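Local coordinates for De novo designed protein Foldit4 (Synthetic construct, PDB 6WI5) that has no known natural function, being a de novo designed Foldit protein that folds into a four-stranded antiparallel sheet backed on one face by two helices, at residues V4-I9 against R85-R90; I9-E14 against V48-R53; S32-V37 against I54-K59. All blocks are in the same frame, centred on the assembly; numbering follows the deposited sequence.

Contact 1 (V4-I9 against R85-R90)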
loop_
_atom_site.group_PDB
_atom_site.type_symbol
_atom_site.label_atom_id
_atom_site.label_comp_id
_atom_site.label_asym_id
_atom_site.label_seq_id
_atom_site.Cartn_x
_atom_site.Cartn_y
_atom_site.Cartn_z
ATOM N N VAL A 4 2.342 -5.254 -11.173
ATOM C CA VAL A 4 1.609 -5.573 -9.954
ATOM C C VAL A 4 2.529 -5.326 -8.769
ATOM O O VAL A 4 3.653 -5.840 -8.733
ATOM C CB VAL A 4 1.101 -7.026 -9.953
ATOM C CG1 VAL A 4 0.358 -7.325 -8.659
ATOM C CG2 VAL A 4 0.210 -7.281 -11.158
ATOM N N VAL A 5 2.057 -4.539 -7.806
ATOM C CA VAL A 5 2.801 -4.247 -6.588
ATOM C C VAL A 5 1.959 -4.674 -5.397
ATOM O O VAL A 5 0.776 -4.326 -5.311
ATOM C CB VAL A 5 3.175 -2.758 -6.485
ATOM C CG1 VAL A 5 3.839 -2.471 -5.144
ATOM C CG2 VAL A 5 4.093 -2.374 -7.620
ATOM N N GLU A 6 2.567 -5.428 -4.488
ATOM C CA GLU A 6 1.919 -5.870 -3.263
ATOM C C GLU A 6 2.681 -5.297 -2.078
ATOM O O GLU A 6 3.888 -5.518 -1.948
ATOM C CB GLU A 6 1.871 -7.396 -3.187
ATOM C CG GLU A 6 1.334 -8.051 -4.446
ATOM C CD GLU A 6 1.613 -9.539 -4.490
ATOM O OE1 GLU A 6 0.899 -10.300 -3.806
ATOM O OE2 GLU A 6 2.558 -9.942 -5.200
ATOM N N ILE A 7 1.978 -4.555 -1.228
ATOM C CA ILE A 7 2.575 -3.886 -0.079
ATOM C C ILE A 7 1.987 -4.496 1.185
ATOM O O ILE A 7 0.763 -4.537 1.346
ATOM C CB ILE A 7 2.330 -2.368 -0.118
ATOM C CG1 ILE A 7 2.786 -1.788 -1.458
ATOM C CG2 ILE A 7 3.054 -1.682 1.031
ATOM C CD1 ILE A 7 2.510 -0.310 -1.602
ATOM N N ARG A 8 2.856 -4.971 2.071
ATOM C CA ARG A 8 2.451 -5.553 3.345
ATOM C C ARG A 8 2.943 -4.648 4.465
ATOM O O ARG A 8 4.142 -4.369 4.556
ATOM C CB ARG A 8 3.011 -6.964 3.511
ATOM C CG ARG A 8 2.591 -7.646 4.804
ATOM C CD ARG A 8 3.339 -8.953 5.001
ATOM N NE ARG A 8 4.773 -8.736 5.176
ATOM C CZ ARG A 8 5.671 -9.711 5.261
ATOM N NH1 ARG A 8 5.286 -10.978 5.183
ATOM N NH2 ARG A 8 6.955 -9.421 5.420
ATOM N N ILE A 9 2.022 -4.197 5.312
ATOM C CA ILE A 9 2.324 -3.256 6.383
ATOM C C ILE A 9 1.972 -3.913 7.709
ATOM O O ILE A 9 0.820 -4.308 7.924
ATOM C CB ILE A 9 1.558 -1.936 6.211
ATOM C CG1 ILE A 9 1.735 -1.403 4.790
ATOM C CG2 ILE A 9 2.025 -0.912 7.239
ATOM C CD1 ILE A 9 0.496 -0.755 4.233
ATOM N N ARG A 85 6.520 -6.009 -2.837
ATOM C CA ARG A 85 6.770 -7.024 -3.853
ATOM C C ARG A 85 6.221 -6.518 -5.177
ATOM O O ARG A 85 5.027 -6.221 -5.283
ATOM C CB ARG A 85 6.125 -8.359 -3.472
ATOM C CG ARG A 85 6.556 -9.515 -4.354
ATOM C CD ARG A 85 6.187 -10.853 -3.739
ATOM N NE ARG A 85 4.749 -11.097 -3.768
ATOM C CZ ARG A 85 4.176 -12.223 -3.353
ATOM N NH1 ARG A 85 2.859 -12.363 -3.415
ATOM N NH2 ARG A 85 4.923 -13.211 -2.877
ATOM N N THR A 86 7.090 -6.417 -6.180
ATOM C CA THR A 86 6.737 -5.873 -7.485
ATOM C C THR A 86 6.946 -6.940 -8.549
ATOM O O THR A 86 8.024 -7.536 -8.627
ATOM C CB THR A 86 7.581 -4.638 -7.813
ATOM O OG1 THR A 86 7.438 -3.670 -6.767
ATOM C CG2 THR A 86 7.135 -4.026 -9.133
ATOM N N THR A 87 5.924 -7.172 -9.368
ATOM C CA THR A 87 5.966 -8.200 -10.401
ATOM C C THR A 87 5.810 -7.550 -11.768
ATOM O O THR A 87 4.843 -6.818 -12.004
ATOM C CB THR A 87 4.870 -9.246 -10.189
ATOM O OG1 THR A 87 4.993 -9.812 -8.879
ATOM C CG2 THR A 87 4.979 -10.353 -11.231
ATOM N N THR A 88 6.760 -7.817 -12.662
ATOM C CA THR A 88 6.739 -7.280 -14.014
ATOM C C THR A 88 6.993 -8.398 -15.017
ATOM O O THR A 88 7.620 -9.412 -14.696
ATOM C CB THR A 88 7.790 -6.172 -14.209
ATOM O OG1 THR A 88 9.101 -6.717 -14.019
ATOM C CG2 THR A 88 7.570 -5.030 -13.224
ATOM N N LYS A 89 6.496 -8.205 -16.236
ATOM C CA LYS A 89 6.759 -9.106 -17.350
ATOM C C LYS A 89 7.684 -8.421 -18.348
ATOM O O LYS A 89 7.501 -7.244 -18.670
ATOM C CB LYS A 89 5.464 -9.532 -18.043
ATOM C CG LYS A 89 4.669 -10.567 -17.274
ATOM C CD LYS A 89 3.649 -11.238 -18.172
ATOM N N ARG A 90 8.680 -9.160 -18.824
ATOM C CA ARG A 90 9.685 -8.600 -19.716
ATOM C C ARG A 90 9.721 -9.375 -21.027
ATOM O O ARG A 90 9.137 -10.454 -21.133
ATOM C CB ARG A 90 11.062 -8.616 -19.049
ATOM C CG ARG A 90 11.024 -8.473 -17.532
ATOM C CD ARG A 90 10.608 -7.074 -17.101
ATOM N NE ARG A 90 11.656 -6.423 -16.324
ATOM C CZ ARG A 90 12.665 -5.742 -16.856
ATOM N NH1 ARG A 90 12.765 -5.625 -18.174
ATOM N NH2 ARG A 90 13.579 -5.184 -16.075
HETATM O O HOH W 1 3.888 -8.476 -6.977
#

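Contact 2 (I9-E14 against V48-R53)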
loop_
_atom_site.group_PDB
_atom_site.type_symbol
_atom_site.label_atom_id
_atom_site.label_comp_id
_atom_site.label_asym_id
_atom_site.label_seq_id
_atom_site.Cartn_x
_atom_site.Cartn_y
_atom_site.Cartn_z
ATOM N N ILE A 9 2.022 -4.197 5.312
ATOM C CA ILE A 9 2.324 -3.256 6.383
ATOM C C ILE A 9 1.972 -3.913 7.709
ATOM O O ILE A 9 0.820 -4.308 7.924
ATOM C CB ILE A 9 1.558 -1.936 6.211
ATOM C CG1 ILE A 9 1.735 -1.403 4.790
ATOM C CG2 ILE A 9 2.025 -0.912 7.239
ATOM C CD1 ILE A 9 0.496 -0.755 4.233
ATOM N N ARG A 10 2.958 -4.024 8.595
ATOM C CA ARG A 10 2.736 -4.533 9.945
ATOM C C ARG A 10 2.382 -3.360 10.851
ATOM O O ARG A 10 3.210 -2.473 11.085
ATOM C CB ARG A 10 3.966 -5.276 10.457
ATOM C CG ARG A 10 4.070 -6.710 9.966
ATOM C CD ARG A 10 5.291 -7.410 10.540
ATOM N NE ARG A 10 4.968 -8.738 11.054
ATOM C CZ ARG A 10 4.667 -8.993 12.324
ATOM N NH1 ARG A 10 4.385 -10.231 12.707
ATOM N NH2 ARG A 10 4.650 -8.009 13.212
ATOM N N VAL A 11 1.151 -3.353 11.356
ATOM C CA VAL A 11 0.650 -2.279 12.207
ATOM C C VAL A 11 0.715 -2.734 13.657
ATOM O O VAL A 11 0.372 -3.880 13.977
ATOM C CB VAL A 11 -0.784 -1.881 11.812
ATOM C CG1 VAL A 11 -1.213 -0.625 12.555
ATOM C CG2 VAL A 11 -0.881 -1.675 10.308
ATOM N N GLN A 12 1.158 -1.835 14.537
ATOM C CA GLN A 12 1.322 -2.184 15.945
ATOM C C GLN A 12 -0.023 -2.480 16.600
ATOM O O GLN A 12 -0.242 -3.574 17.132
ATOM C CB GLN A 12 2.048 -1.056 16.682
ATOM N N ARG A 13 -0.936 -1.516 16.569
ATOM C CA ARG A 13 -2.242 -1.651 17.197
ATOM C C ARG A 13 -3.341 -1.470 16.159
ATOM O O ARG A 13 -3.217 -0.649 15.244
ATOM C CB ARG A 13 -2.405 -0.640 18.339
ATOM C CG ARG A 13 -1.743 -1.085 19.639
ATOM C CD ARG A 13 -1.330 0.089 20.517
ATOM N NE ARG A 13 -2.418 1.033 20.753
ATOM C CZ ARG A 13 -2.501 2.232 20.185
ATOM N NH1 ARG A 13 -1.555 2.638 19.348
ATOM N NH2 ARG A 13 -3.527 3.028 20.456
ATOM N N GLU A 14 -4.417 -2.246 16.312
ATOM C CA GLU A 14 -5.503 -2.246 15.339
ATOM C C GLU A 14 -6.197 -0.892 15.238
ATOM O O GLU A 14 -6.841 -0.612 14.221
ATOM C CB GLU A 14 -6.519 -3.333 15.702
ATOM C CG GLU A 14 -7.578 -3.601 14.644
ATOM C CD GLU A 14 -8.614 -4.612 15.099
ATOM O OE1 GLU A 14 -8.482 -5.133 16.227
ATOM O OE2 GLU A 14 -9.560 -4.884 14.330
ATOM N N VAL A 48 -1.870 -6.803 13.427
ATOM C CA VAL A 48 -2.615 -6.547 12.201
ATOM C C VAL A 48 -1.632 -6.335 11.058
ATOM O O VAL A 48 -0.661 -5.581 11.197
ATOM C CB VAL A 48 -3.543 -5.327 12.343
ATOM C CG1 VAL A 48 -4.304 -5.101 11.052
ATOM C CG2 VAL A 48 -4.500 -5.518 13.507
ATOM N N GLU A 49 -1.887 -6.999 9.934
ATOM C CA GLU A 49 -1.167 -6.769 8.689
ATOM C C GLU A 49 -2.127 -6.182 7.663
ATOM O O GLU A 49 -3.219 -6.719 7.451
ATOM C CB GLU A 49 -0.558 -8.062 8.145
ATOM C CG GLU A 49 0.713 -8.515 8.841
ATOM C CD GLU A 49 1.367 -9.682 8.127
ATOM O OE1 GLU A 49 0.747 -10.231 7.192
ATOM O OE2 GLU A 49 2.503 -10.048 8.498
ATOM N N VAL A 50 -1.721 -5.080 7.035
ATOM C CA VAL A 50 -2.485 -4.460 5.960
ATOM C C VAL A 50 -1.819 -4.810 4.638
ATOM O O VAL A 50 -0.631 -4.527 4.440
ATOM C CB VAL A 50 -2.577 -2.936 6.142
ATOM C CG1 VAL A 50 -3.344 -2.313 4.985
ATOM C CG2 VAL A 50 -3.239 -2.599 7.471
ATOM N N HIS A 51 -2.577 -5.431 3.740
ATOM C CA HIS A 51 -2.079 -5.846 2.434
ATOM C C HIS A 51 -2.728 -4.981 1.364
ATOM O O HIS A 51 -3.959 -4.920 1.273
ATOM C CB HIS A 51 -2.369 -7.325 2.179
ATOM C CG HIS A 51 -1.613 -8.252 3.079
ATOM N ND1 HIS A 51 -0.612 -9.081 2.621
ATOM C CD2 HIS A 51 -1.706 -8.473 4.412
ATOM C CE1 HIS A 51 -0.124 -9.778 3.634
ATOM N NE2 HIS A 51 -0.770 -9.428 4.730
ATOM N N VAL A 52 -1.901 -4.317 0.560
ATOM C CA VAL A 52 -2.360 -3.458 -0.525
ATOM C C VAL A 52 -1.812 -4.019 -1.828
ATOM O O VAL A 52 -0.593 -4.170 -1.977
ATOM C CB VAL A 52 -1.912 -2.001 -0.333
ATOM C CG1 VAL A 52 -2.508 -1.117 -1.418
ATOM C CG2 VAL A 52 -2.296 -1.499 1.051
ATOM N N ARG A 53 -2.702 -4.324 -2.766
ATOM C CA ARG A 53 -2.316 -4.777 -4.096
ATOM C C ARG A 53 -2.744 -3.739 -5.123
ATOM O O ARG A 53 -3.907 -3.320 -5.143
ATOM C CB ARG A 53 -2.930 -6.139 -4.423
ATOM C CG ARG A 53 -2.430 -6.722 -5.734
ATOM C CD ARG A 53 -2.941 -8.134 -5.955
ATOM N NE ARG A 53 -4.398 -8.190 -5.989
ATOM C CZ ARG A 53 -5.131 -7.920 -7.065
ATOM N NH1 ARG A 53 -4.541 -7.567 -8.198
ATOM N NH2 ARG A 53 -6.453 -8.000 -7.006
#

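Contact 3 (S32-V37 against I54-K59)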
loop_
_atom_site.group_PDB
_atom_site.type_symbol
_atom_site.label_atom_id
_atom_site.label_comp_id
_atom_site.label_asym_id
_atom_site.label_seq_id
_atom_site.Cartn_x
_atom_site.Cartn_y
_atom_site.Cartn_z
ATOM N N SER A 32 -4.495 8.508 -9.999
ATOM C CA SER A 32 -5.372 8.358 -11.153
ATOM C C SER A 32 -6.530 7.451 -10.770
ATOM O O SER A 32 -6.433 6.655 -9.831
ATOM C CB SER A 32 -4.625 7.785 -12.363
ATOM O OG SER A 32 -5.505 7.573 -13.452
ATOM N N ASN A 33 -7.630 7.584 -11.510
ATOM C CA ASN A 33 -8.773 6.697 -11.341
ATOM C C ASN A 33 -8.631 5.400 -12.126
ATOM O O ASN A 33 -9.451 4.493 -11.946
ATOM C CB ASN A 33 -10.064 7.410 -11.752
ATOM C CG ASN A 33 -9.952 8.082 -13.108
ATOM O OD1 ASN A 33 -8.967 7.905 -13.825
ATOM N ND2 ASN A 33 -10.969 8.858 -13.467
ATOM N N SER A 34 -7.621 5.294 -12.990
ATOM C CA SER A 34 -7.356 4.064 -13.722
ATOM C C SER A 34 -6.572 3.047 -12.904
ATOM O O SER A 34 -6.437 1.898 -13.336
ATOM C CB SER A 34 -6.595 4.378 -15.012
ATOM O OG SER A 34 -5.358 5.012 -14.730
ATOM N N VAL A 35 -6.063 3.440 -11.741
ATOM C CA VAL A 35 -5.259 2.551 -10.911
ATOM C C VAL A 35 -6.176 1.601 -10.153
ATOM O O VAL A 35 -7.090 2.033 -9.441
ATOM C CB VAL A 35 -4.378 3.361 -9.948
ATOM C CG1 VAL A 35 -3.699 2.443 -8.953
ATOM C CG2 VAL A 35 -3.345 4.167 -10.724
ATOM N N GLU A 36 -5.932 0.303 -10.304
ATOM C CA GLU A 36 -6.692 -0.724 -9.603
ATOM C C GLU A 36 -6.033 -1.010 -8.259
ATOM O O GLU A 36 -4.823 -1.245 -8.194
ATOM C CB GLU A 36 -6.765 -1.994 -10.453
ATOM C CG GLU A 36 -7.585 -3.123 -9.863
ATOM C CD GLU A 36 -7.681 -4.308 -10.807
ATOM O OE1 GLU A 36 -7.258 -4.173 -11.976
ATOM O OE2 GLU A 36 -8.177 -5.373 -10.383
ATOM N N VAL A 37 -6.824 -0.977 -7.189
ATOM C CA VAL A 37 -6.300 -1.158 -5.839
ATOM C C VAL A 37 -7.240 -2.066 -5.054
ATOM O O VAL A 37 -8.465 -1.972 -5.177
ATOM C CB VAL A 37 -6.099 0.197 -5.121
ATOM C CG1 VAL A 37 -7.426 0.933 -4.952
ATOM C CG2 VAL A 37 -5.411 -0.003 -3.779
ATOM N N ILE A 54 -1.804 -3.327 -5.968
ATOM C CA ILE A 54 -2.023 -2.281 -6.961
ATOM C C ILE A 54 -1.605 -2.815 -8.322
ATOM O O ILE A 54 -0.514 -3.378 -8.463
ATOM C CB ILE A 54 -1.239 -0.999 -6.618
ATOM C CG1 ILE A 54 -1.708 -0.425 -5.282
ATOM C CG2 ILE A 54 -1.393 0.032 -7.717
ATOM C CD1 ILE A 54 -0.912 0.775 -4.823
ATOM N N ARG A 55 -2.468 -2.640 -9.320
ATOM C CA ARG A 55 -2.197 -3.071 -10.685
ATOM C C ARG A 55 -2.300 -1.875 -11.622
ATOM O O ARG A 55 -3.244 -1.084 -11.523
ATOM C CB ARG A 55 -3.169 -4.170 -11.127
ATOM C CG ARG A 55 -2.968 -5.514 -10.445
ATOM C CD ARG A 55 -3.372 -6.647 -11.378
ATOM N NE ARG A 55 -4.743 -6.499 -11.857
ATOM C CZ ARG A 55 -5.721 -7.363 -11.609
ATOM N NH1 ARG A 55 -5.480 -8.454 -10.895
ATOM N NH2 ARG A 55 -6.940 -7.143 -12.082
ATOM N N HIS A 56 -1.331 -1.748 -12.528
ATOM C CA HIS A 56 -1.333 -0.664 -13.501
ATOM C C HIS A 56 -0.421 -1.040 -14.660
ATOM O O HIS A 56 0.443 -1.913 -14.539
ATOM C CB HIS A 56 -0.886 0.660 -12.872
ATOM C CG HIS A 56 -1.313 1.871 -13.644
ATOM N ND1 HIS A 56 -0.422 2.679 -14.311
ATOM C CD2 HIS A 56 -2.540 2.405 -13.851
ATOM C CE1 HIS A 56 -1.082 3.666 -14.898
ATOM N NE2 HIS A 56 -2.365 3.521 -14.633
ATOM N N ASP A 57 -0.624 -0.354 -15.786
ATOM C CA ASP A 57 0.166 -0.602 -16.986
ATOM C C ASP A 57 1.449 0.220 -17.040
ATOM O O ASP A 57 2.432 -0.225 -17.646
ATOM C CB ASP A 57 -0.671 -0.315 -18.239
ATOM C CG ASP A 57 -1.943 -1.144 -18.298
ATOM O OD1 ASP A 57 -3.041 -0.566 -18.162
ATOM O OD2 ASP A 57 -1.842 -2.375 -18.471
ATOM N N ASP A 58 1.465 1.402 -16.424
ATOM C CA ASP A 58 2.595 2.325 -16.504
ATOM C C ASP A 58 3.481 2.146 -15.275
ATOM O O ASP A 58 3.057 2.429 -14.150
ATOM C CB ASP A 58 2.103 3.766 -16.623
ATOM C CG ASP A 58 3.240 4.767 -16.708
ATOM O OD1 ASP A 58 4.097 4.623 -17.605
ATOM O OD2 ASP A 58 3.266 5.706 -15.886
ATOM N N LYS A 59 4.718 1.690 -15.497
ATOM C CA LYS A 59 5.640 1.477 -14.386
ATOM C C LYS A 59 6.040 2.791 -13.724
ATOM O O LYS A 59 6.295 2.816 -12.514
ATOM C CB LYS A 59 6.882 0.723 -14.866
ATOM C CG LYS A 59 7.810 0.273 -13.745
ATOM C CD LYS A 59 8.937 -0.603 -14.271
#

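Contact 1 (V4-I9 against R85-R90)
Val4 pairs with Thr87, and Glu6 with Arg85, each through two reciprocal backbone hydrogen bonds that set strand 3-11 antiparallel to strand 81-87. The outermost of the four runs from Val4 N to Thr87 O over 3.1 Å. Between these two hydrogen-bonded pairs lies the non-hydrogen-bonded pair Val5-Thr86, where alpha hydrogens face the carbonyls instead: Val5 CA comes within 3.2 Å of Arg85 O.

The charged pair Glu6-Arg85 lies above this ladder, both side chains running the same way. Arg85 presents its guanidinium side-on, NE to Glu6 OE2 and NH1 to Glu6 OE1, each at 2.9 Å. Both oxygens sit near the guanidinium plane, but the carboxylate is turned 46° out of it, with OE1 met on its syn side and OE2 from above its plane. A bend at chi3 (71°) swings the Arg85 head round to Glu6 instead of letting the chain run on. Long, flexible charged residues suit this solvent-facing side of the sheet.

Strand 81-87 is an edge strand in a ferredoxin-like beta-alpha-beta-beta-alpha-beta fold, and strand 3-11 is an inner one. Both helices pack on one face of the sheet: Val5 meets Ile62 and Val66 of helix 59-76, whereas Val4, Glu6, Arg85 and Thr87 point to the face without helices.

On the helix side the apolar contact is modest. Val5 CG2, beside its own backbone N, touches Thr86 CG2 at 3.8 Å and lies 3.7 Å from Thr86 OG1. Beta-branched valine and threonine both favour extended backbone, and threonine adds a hydroxyl fit for an exposed edge.

Water 1 is hydrogen-bonded to Glu6 OE2 at 2.7 Å and to Thr87 OG1 at 2.6 Å, bridging the carboxylate to the neighbouring hydroxyl across the strands.

Contact 2 (I9-E14 against V48-R53)
Val11 and Val50 meet diagonally across the two strands, their CG2 methyls 3.8 Å apart, with the branches crossing at a slant. In both, CG2 stands anti to the carbonyl carbon, which brings it round to the methyl opposite. Ile9 reaches further along the same face, its CD1 lying 4.2 Å from Val50 CG1 and 4.3 Å from Val52 CG2. Beyond Val11 the chain curls over, and Glu14 lays its CB 3.7 Å from Val48 CG2, roughly at a right angle, so that the aliphatic part of the glutamate covers the valine. Branched Ile9, Val11, Val48 and Val50 suit a sheet face packed under helix 17-31, where Leu20 touches both Ile9 and Val11.

Arg10 and Glu49 project from the opposite face. Their flat groups stand 80° apart, and Arg10 NE is 3.8 Å from Glu49 OE2, which lies well off the guanidinium plane; the long salt bridge therefore works through charge alone. Backbone bonds of the antiparallel ladder, such as Val11 N to Val48 O at 2.9 Å, fix the spacing beneath.

Glu49 is held more firmly through OE1, which accepts from His51 NE2 at 3.0 Å and also pairs with Arg44. With these donors and the Arg10 charge around it, the buried carboxylate is likely to stay ionised.

Contact 3 (S32-V37 against I54-K59)
Glu36 and Arg55 face each other as a hydrogen-bonded pair at the open end of the beta hairpin made by strands 36-44 and 47-56. Their side chains run alongside each other, and Arg55 NH2 approaches Glu36 OE2 to 2.7 Å in a salt bridge. Glu36 OE2 lies over one face of the guanidinium, the two planes 83° apart, so the attraction is probably chiefly one of charge. Beneath them the backbone closes the pair, Arg55 N to Glu36 O spanning 3.0 Å and Glu36 N to Arg55 O 3.3 Å.

On the other face Ile54 is gripped from two positions. Its CG2 meets Val35 CG1 at 3.6 Å, while its CG1 lies 4.0 Å from Val37 CG2. Valine and isoleucine fit here because this face carries the helices: Val35 and Val37 touch Val28, and Ile54 touches Ile62 and Ile69.

Bends at chi2 and at chi3 (-56°) fold Arg55 over so that its head comes back to Glu36, and its aliphatic part rests on Val4 of strand 3-11. A leucine in its place would probably leave the Glu36 carboxylate without its positive mate and free to turn.

Where the strands splay apart, His56 takes over. Val35 CG2 touches ring atom CD2 at 3.7 Å, and Ser34 OG makes a weak hydrogen bond with NE2 at the ring edge. Ser32 OG, just past the end of helix 17-31, hydrogen-bonds to Ser34 OG and helps position that hydroxyl. The other ring nitrogen looks to the start of helix 59-76, where Asp58 is the N-cap: His56 ND1 donates a weak but nearly straight bond to Asp58 O, 3.5 Å long with 171° at the hydrogen.

In the fold
All three contacts lie in one antiparallel sheet ordered 36-44, 47-56, 3-11, 81-87, and together they stitch every neighbouring pair of strands. Strand 3-11 serves both contact 1 and contact 2, which share Ile9 and have centres about 17 Å apart; strand 47-56 serves contacts 2 and 3, about 21 Å apart on opposite sides of the chain's centre. Contacts 1 and 3 lie closer, about 12 Å between centres, and a probable hydrogen bond from Ile54 N to Val5 O links them. Along the sequence, contact 1 ties near-terminal segments and encloses the other two, whose segments interleave. The chain ends are thereby brought into neighbouring strands, as in ferredoxin-like folds.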